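Local coordinates for protein sulfate adenylyltransferase, adenylylsulfate kinase (PDB 3CR8) that is a hexameric APS kinase that probably makes activated sulfate by transferring a phosphate from ATP to adenosine 5'-phosphosulfate, giving 3'-phosphoadenylyl sulfate, at residues Leu393-Asp405 and Val434-Ala448. Sequence-based numbering, arbitrary orientation.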
loop_
_atom_site.group_PDB
_atom_site.type_symbol
_atom_site.label_atom_id
_atom_site.label_comp_id
_atom_site.label_asym_id
_atom_site.label_seq_id
_atom_site.Cartn_x
_atom_site.Cartn_y
_atom_site.Cartn_z
ATOM N N LEU A 393 -16.809 26.546 -15.515
ATOM C CA LEU A 393 -16.764 25.101 -15.529
ATOM C C LEU A 393 -15.421 24.609 -16.067
ATOM O O LEU A 393 -14.977 23.512 -15.727
ATOM C CB LEU A 393 -17.926 24.530 -16.316
ATOM C CG LEU A 393 -19.210 24.806 -15.561
ATOM C CD1 LEU A 393 -20.425 24.147 -16.202
ATOM C CD2 LEU A 393 -19.048 24.349 -14.135
ATOM N N MET A 394 -14.758 25.428 -16.878
ATOM C CA MET A 394 -13.492 25.030 -17.496
ATOM C C MET A 394 -12.349 25.047 -16.521
ATOM O O MET A 394 -11.335 24.454 -16.759
ATOM C CB MET A 394 -13.148 25.934 -18.682
ATOM C CG MET A 394 -13.967 25.618 -19.945
ATOM S SD MET A 394 -13.404 26.329 -21.530
ATOM C CE MET A 394 -14.739 25.688 -22.564
ATOM N N GLU A 395 -12.513 25.705 -15.410
ATOM C CA GLU A 395 -11.492 25.716 -14.395
ATOM C C GLU A 395 -11.286 24.369 -13.747
ATOM O O GLU A 395 -10.422 24.214 -12.913
ATOM C CB GLU A 395 -11.919 26.655 -13.296
ATOM C CG GLU A 395 -12.040 28.083 -13.646
ATOM C CD GLU A 395 -12.331 28.873 -12.439
ATOM O OE1 GLU A 395 -12.455 30.076 -12.513
ATOM O OE2 GLU A 395 -12.431 28.291 -11.371
ATOM N N MET A 396 -12.125 23.411 -14.087
ATOM C CA MET A 396 -12.243 22.202 -13.301
ATOM C C MET A 396 -11.607 20.952 -13.855
ATOM O O MET A 396 -11.299 20.021 -13.145
ATOM C CB MET A 396 -13.702 21.910 -13.057
ATOM C CG MET A 396 -14.310 22.727 -11.961
ATOM S SD MET A 396 -16.104 22.726 -12.037
ATOM C CE MET A 396 -16.479 23.926 -10.759
ATOM N N GLY A 397 -11.449 20.905 -15.143
ATOM C CA GLY A 397 -10.815 19.751 -15.752
ATOM C C GLY A 397 -11.540 18.452 -15.392
ATOM O O GLY A 397 -12.577 18.450 -14.707
ATOM N N GLY A 398 -11.009 17.326 -15.840
ATOM C CA GLY A 398 -11.722 16.078 -15.633
ATOM C C GLY A 398 -12.780 15.867 -16.706
ATOM O O GLY A 398 -12.739 14.884 -17.448
ATOM N N ARG A 399 -13.732 16.790 -16.796
ATOM C CA ARG A 399 -14.673 16.786 -17.914
ATOM C C ARG A 399 -14.442 17.972 -18.842
ATOM O O ARG A 399 -14.171 19.079 -18.390
ATOM C CB ARG A 399 -16.109 16.757 -17.406
ATOM C CG ARG A 399 -16.431 15.490 -16.613
ATOM C CD ARG A 399 -17.724 15.629 -15.870
ATOM N NE ARG A 399 -17.604 16.648 -14.835
ATOM C CZ ARG A 399 -18.494 16.816 -13.861
ATOM N NH1 ARG A 399 -19.579 16.039 -13.805
ATOM N NH2 ARG A 399 -18.300 17.756 -12.939
ATOM N N CYS A 400 -14.507 17.722 -20.146
ATOM C CA CYS A 400 -14.355 18.785 -21.144
ATOM C C CYS A 400 -15.681 19.525 -21.319
ATOM O O CYS A 400 -16.755 18.915 -21.286
ATOM C CB CYS A 400 -13.869 18.229 -22.496
ATOM S SG CYS A 400 -12.148 17.703 -22.563
ATOM N N VAL A 401 -15.596 20.843 -21.500
ATOM C CA VAL A 401 -16.775 21.682 -21.720
ATOM C C VAL A 401 -16.881 22.180 -23.158
ATOM O O VAL A 401 -15.908 22.651 -23.730
ATOM C CB VAL A 401 -16.715 22.910 -20.857
ATOM C CG1 VAL A 401 -17.947 23.761 -21.122
ATOM C CG2 VAL A 401 -16.584 22.514 -19.396
ATOM N N THR A 402 -18.069 22.060 -23.738
ATOM C CA THR A 402 -18.315 22.564 -25.089
ATOM C C THR A 402 -19.475 23.555 -25.053
ATOM O O THR A 402 -20.555 23.267 -24.520
ATOM C CB THR A 402 -18.658 21.432 -26.080
ATOM O OG1 THR A 402 -17.504 20.603 -26.293
ATOM C CG2 THR A 402 -19.138 22.010 -27.397
ATOM N N LEU A 403 -19.238 24.731 -25.621
ATOM C CA LEU A 403 -20.275 25.742 -25.753
ATOM C C LEU A 403 -20.997 25.608 -27.078
ATOM O O LEU A 403 -20.482 26.046 -28.089
ATOM C CB LEU A 403 -19.647 27.123 -25.704
ATOM C CG LEU A 403 -20.426 28.195 -24.912
ATOM C CD1 LEU A 403 -19.836 29.576 -25.130
ATOM C CD2 LEU A 403 -21.923 28.211 -25.223
ATOM N N LEU A 404 -22.170 24.988 -27.071
ATOM C CA LEU A 404 -22.998 24.915 -28.263
ATOM C C LEU A 404 -23.865 26.183 -28.414
ATOM O O LEU A 404 -25.064 26.170 -28.089
ATOM C CB LEU A 404 -23.887 23.669 -28.203
ATOM C CG LEU A 404 -23.163 22.334 -28.396
ATOM C CD1 LEU A 404 -24.132 21.152 -28.304
ATOM C CD2 LEU A 404 -22.472 22.307 -29.736
ATOM N N ASP A 405 -23.283 27.277 -28.911
ATOM C CA ASP A 405 -24.091 28.487 -29.063
ATOM C C ASP A 405 -24.035 29.261 -30.390
ATOM O O ASP A 405 -24.960 29.169 -31.204
ATOM C CB ASP A 405 -23.849 29.442 -27.907
ATOM C CG ASP A 405 -25.084 30.243 -27.566
ATOM O OD1 ASP A 405 -26.172 29.900 -28.082
ATOM O OD2 ASP A 405 -24.964 31.201 -26.776
ATOM N N VAL A 434 -26.496 16.571 -30.422
ATOM C CA VAL A 434 -25.059 16.703 -30.267
ATOM C C VAL A 434 -24.751 16.778 -28.778
ATOM O O VAL A 434 -23.844 16.097 -28.264
ATOM C CB VAL A 434 -24.482 17.888 -31.061
ATOM C CG1 VAL A 434 -23.041 18.199 -30.646
ATOM C CG2 VAL A 434 -24.519 17.562 -32.544
ATOM N N ALA A 435 -25.537 17.576 -28.065
ATOM C CA ALA A 435 -25.364 17.658 -26.619
ATOM C C ALA A 435 -25.397 16.259 -25.995
ATOM O O ALA A 435 -24.526 15.921 -25.206
ATOM C CB ALA A 435 -26.401 18.592 -25.974
ATOM N N SER A 436 -26.370 15.429 -26.369
ATOM C CA SER A 436 -26.484 14.115 -25.738
ATOM C C SER A 436 -25.216 13.320 -25.918
ATOM O O SER A 436 -24.777 12.654 -24.989
ATOM C CB SER A 436 -27.722 13.339 -26.226
ATOM O OG SER A 436 -27.549 12.860 -27.539
ATOM N N GLU A 437 -24.630 13.391 -27.112
ATOM C CA GLU A 437 -23.393 12.680 -27.383
ATOM C C GLU A 437 -22.297 13.223 -26.484
ATOM O O GLU A 437 -21.538 12.427 -25.898
ATOM C CB GLU A 437 -23.006 12.730 -28.861
ATOM C CG GLU A 437 -23.904 11.924 -29.757
ATOM C CD GLU A 437 -23.603 10.429 -29.733
ATOM O OE1 GLU A 437 -22.420 10.035 -29.892
ATOM O OE2 GLU A 437 -24.560 9.640 -29.571
ATOM N N ILE A 438 -22.205 14.550 -26.350
ATOM C CA ILE A 438 -21.184 15.070 -25.438
ATOM C C ILE A 438 -21.350 14.489 -24.014
ATOM O O ILE A 438 -20.372 14.175 -23.335
ATOM C CB ILE A 438 -21.148 16.600 -25.351
ATOM C CG1 ILE A 438 -21.047 17.219 -26.725
ATOM C CG2 ILE A 438 -19.941 17.045 -24.583
ATOM C CD1 ILE A 438 -19.857 16.743 -27.457
ATOM N N THR A 439 -22.585 14.343 -23.556
ATOM C CA THR A 439 -22.795 13.970 -22.170
ATOM C C THR A 439 -22.712 12.448 -21.932
ATOM O O THR A 439 -22.075 12.005 -20.972
ATOM C CB THR A 439 -24.056 14.673 -21.548
ATOM O OG1 THR A 439 -24.921 13.705 -20.930
ATOM C CG2 THR A 439 -24.816 15.413 -22.601
ATOM N N LYS A 440 -23.348 11.667 -22.798
ATOM C CA LYS A 440 -23.103 10.230 -22.882
ATOM C C LYS A 440 -21.608 9.928 -22.663
ATOM O O LYS A 440 -21.249 9.054 -21.893
ATOM C CB LYS A 440 -23.553 9.727 -24.256
ATOM C CG LYS A 440 -23.120 8.309 -24.651
ATOM C CD LYS A 440 -23.087 8.211 -26.154
ATOM C CE LYS A 440 -23.306 6.825 -26.715
ATOM N NZ LYS A 440 -23.737 6.976 -28.168
ATOM N N ASN A 441 -20.746 10.688 -23.323
ATOM C CA ASN A 441 -19.310 10.496 -23.252
ATOM C C ASN A 441 -18.608 11.215 -22.096
ATOM O O ASN A 441 -17.382 11.362 -22.121
ATOM C CB ASN A 441 -18.663 10.921 -24.571
ATOM C CG ASN A 441 -18.253 9.757 -25.398
ATOM O OD1 ASN A 441 -17.449 8.926 -24.949
ATOM N ND2 ASN A 441 -18.797 9.664 -26.620
ATOM N N ARG A 442 -19.366 11.682 -21.108
ATOM C CA ARG A 442 -18.766 12.199 -19.877
ATOM C C ARG A 442 -18.251 13.620 -19.999
ATOM O O ARG A 442 -17.360 14.036 -19.257
ATOM C CB ARG A 442 -17.611 11.295 -19.407
ATOM C CG ARG A 442 -17.867 10.478 -18.135
ATOM C CD ARG A 442 -19.356 10.169 -17.949
ATOM N NE ARG A 442 -19.868 8.880 -18.456
ATOM C CZ ARG A 442 -19.155 7.880 -18.983
ATOM N NH1 ARG A 442 -17.836 7.971 -19.121
ATOM N NH2 ARG A 442 -19.775 6.767 -19.380
ATOM N N GLY A 443 -18.798 14.380 -20.936
ATOM C CA GLY A 443 -18.443 15.789 -21.036
ATOM C C GLY A 443 -19.599 16.643 -20.549
ATOM O O GLY A 443 -20.679 16.127 -20.242
ATOM N N ILE A 444 -19.386 17.955 -20.463
ATOM C CA ILE A 444 -20.496 18.846 -20.148
ATOM C C ILE A 444 -20.789 19.757 -21.332
ATOM O O ILE A 444 -19.877 20.426 -21.850
ATOM C CB ILE A 444 -20.302 19.684 -18.840
ATOM C CG1 ILE A 444 -20.014 21.130 -19.146
ATOM C CG2 ILE A 444 -19.203 19.154 -17.868
ATOM C CD1 ILE A 444 -19.683 21.838 -17.885
ATOM N N ALA A 445 -22.056 19.767 -21.764
ATOM C CA ALA A 445 -22.497 20.576 -22.921
ATOM C C ALA A 445 -23.372 21.719 -22.471
ATOM O O ALA A 445 -24.320 21.520 -21.716
ATOM C CB ALA A 445 -23.263 19.731 -23.935
ATOM N N ILE A 446 -23.081 22.919 -22.957
ATOM C CA ILE A 446 -23.832 24.106 -22.540
ATOM C C ILE A 446 -24.554 24.746 -23.708
ATOM O O ILE A 446 -23.918 25.278 -24.598
ATOM C CB ILE A 446 -22.898 25.161 -21.954
ATOM C CG1 ILE A 446 -22.328 24.694 -20.621
ATOM C CG2 ILE A 446 -23.611 26.453 -21.788
ATOM C CD1 ILE A 446 -21.085 25.453 -20.283
ATOM N N CYS A 447 -25.880 24.707 -23.678
ATOM C CA CYS A 447 -26.697 25.130 -24.801
ATOM C C CYS A 447 -27.683 26.226 -24.491
ATOM O O CYS A 447 -28.352 26.190 -23.465
ATOM C CB CYS A 447 -27.679 24.029 -25.172
ATOM S SG CYS A 447 -26.911 22.507 -25.437
ATOM N N ALA A 448 -27.806 27.178 -25.415
ATOM C CA ALA A 448 -28.805 28.242 -25.306
ATOM C C ALA A 448 -29.484 28.649 -26.618
ATOM O O ALA A 448 -29.429 29.807 -27.014
ATOM C CB ALA A 448 -28.045 29.418 -24.693
#
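Val401 holds CG1 opposite its backbone N (chi1 179°) with CG2 beside that nitrogen, and this spreads the two methyls along strand 444-447: CG2 lies 3.5 Å from Ile444 CD1, CG1 3.7 Å from Ile446 CD1. Leu393, from the end of helix 380-394, brings its CB to 3.6 Å from Ile444 CD1, while Ile444 CG2 sits over one face of the Arg399 guanidinium, whose NH1 and NH2 bond to the carbonyls of Gln368 and Tyr542. A valine in place of Ile444 would lack CD1 and would probably open a gap between Leu393 and Val401. The strand directions differ by 20°, and backbone bonds alternate in parallel register: Ile444 N reaches Cys400 O at 2.9 Å, Thr402 N reaches Ile444 O at 3.1 Å, and Ile446 N reaches Thr402 O at 3.0 Å. Within this chain strand 401-404 is an outermost strand of the five-stranded parallel sheet, order 2-3-1-4-5, in the P-loop kinase domain; helices 407-414 and 421-440 lie in the crossover to strand 444-447. On the sheet face carrying Thr402 and Leu404, Leu404 CD1 packs 3.9 Å from Val434 CG1 and 4.1 Å from Ala435 CB on helix 421-440. Thr402 OG1 hydrogen-bonds to Glu437 of the second subunit, placing this face at a subunit interface. Beyond the strand, the Asp405 side chain approaches Ser383, a predicted ATP-binding residue of the Walker A loop, though their bond is modelled doubtfully short.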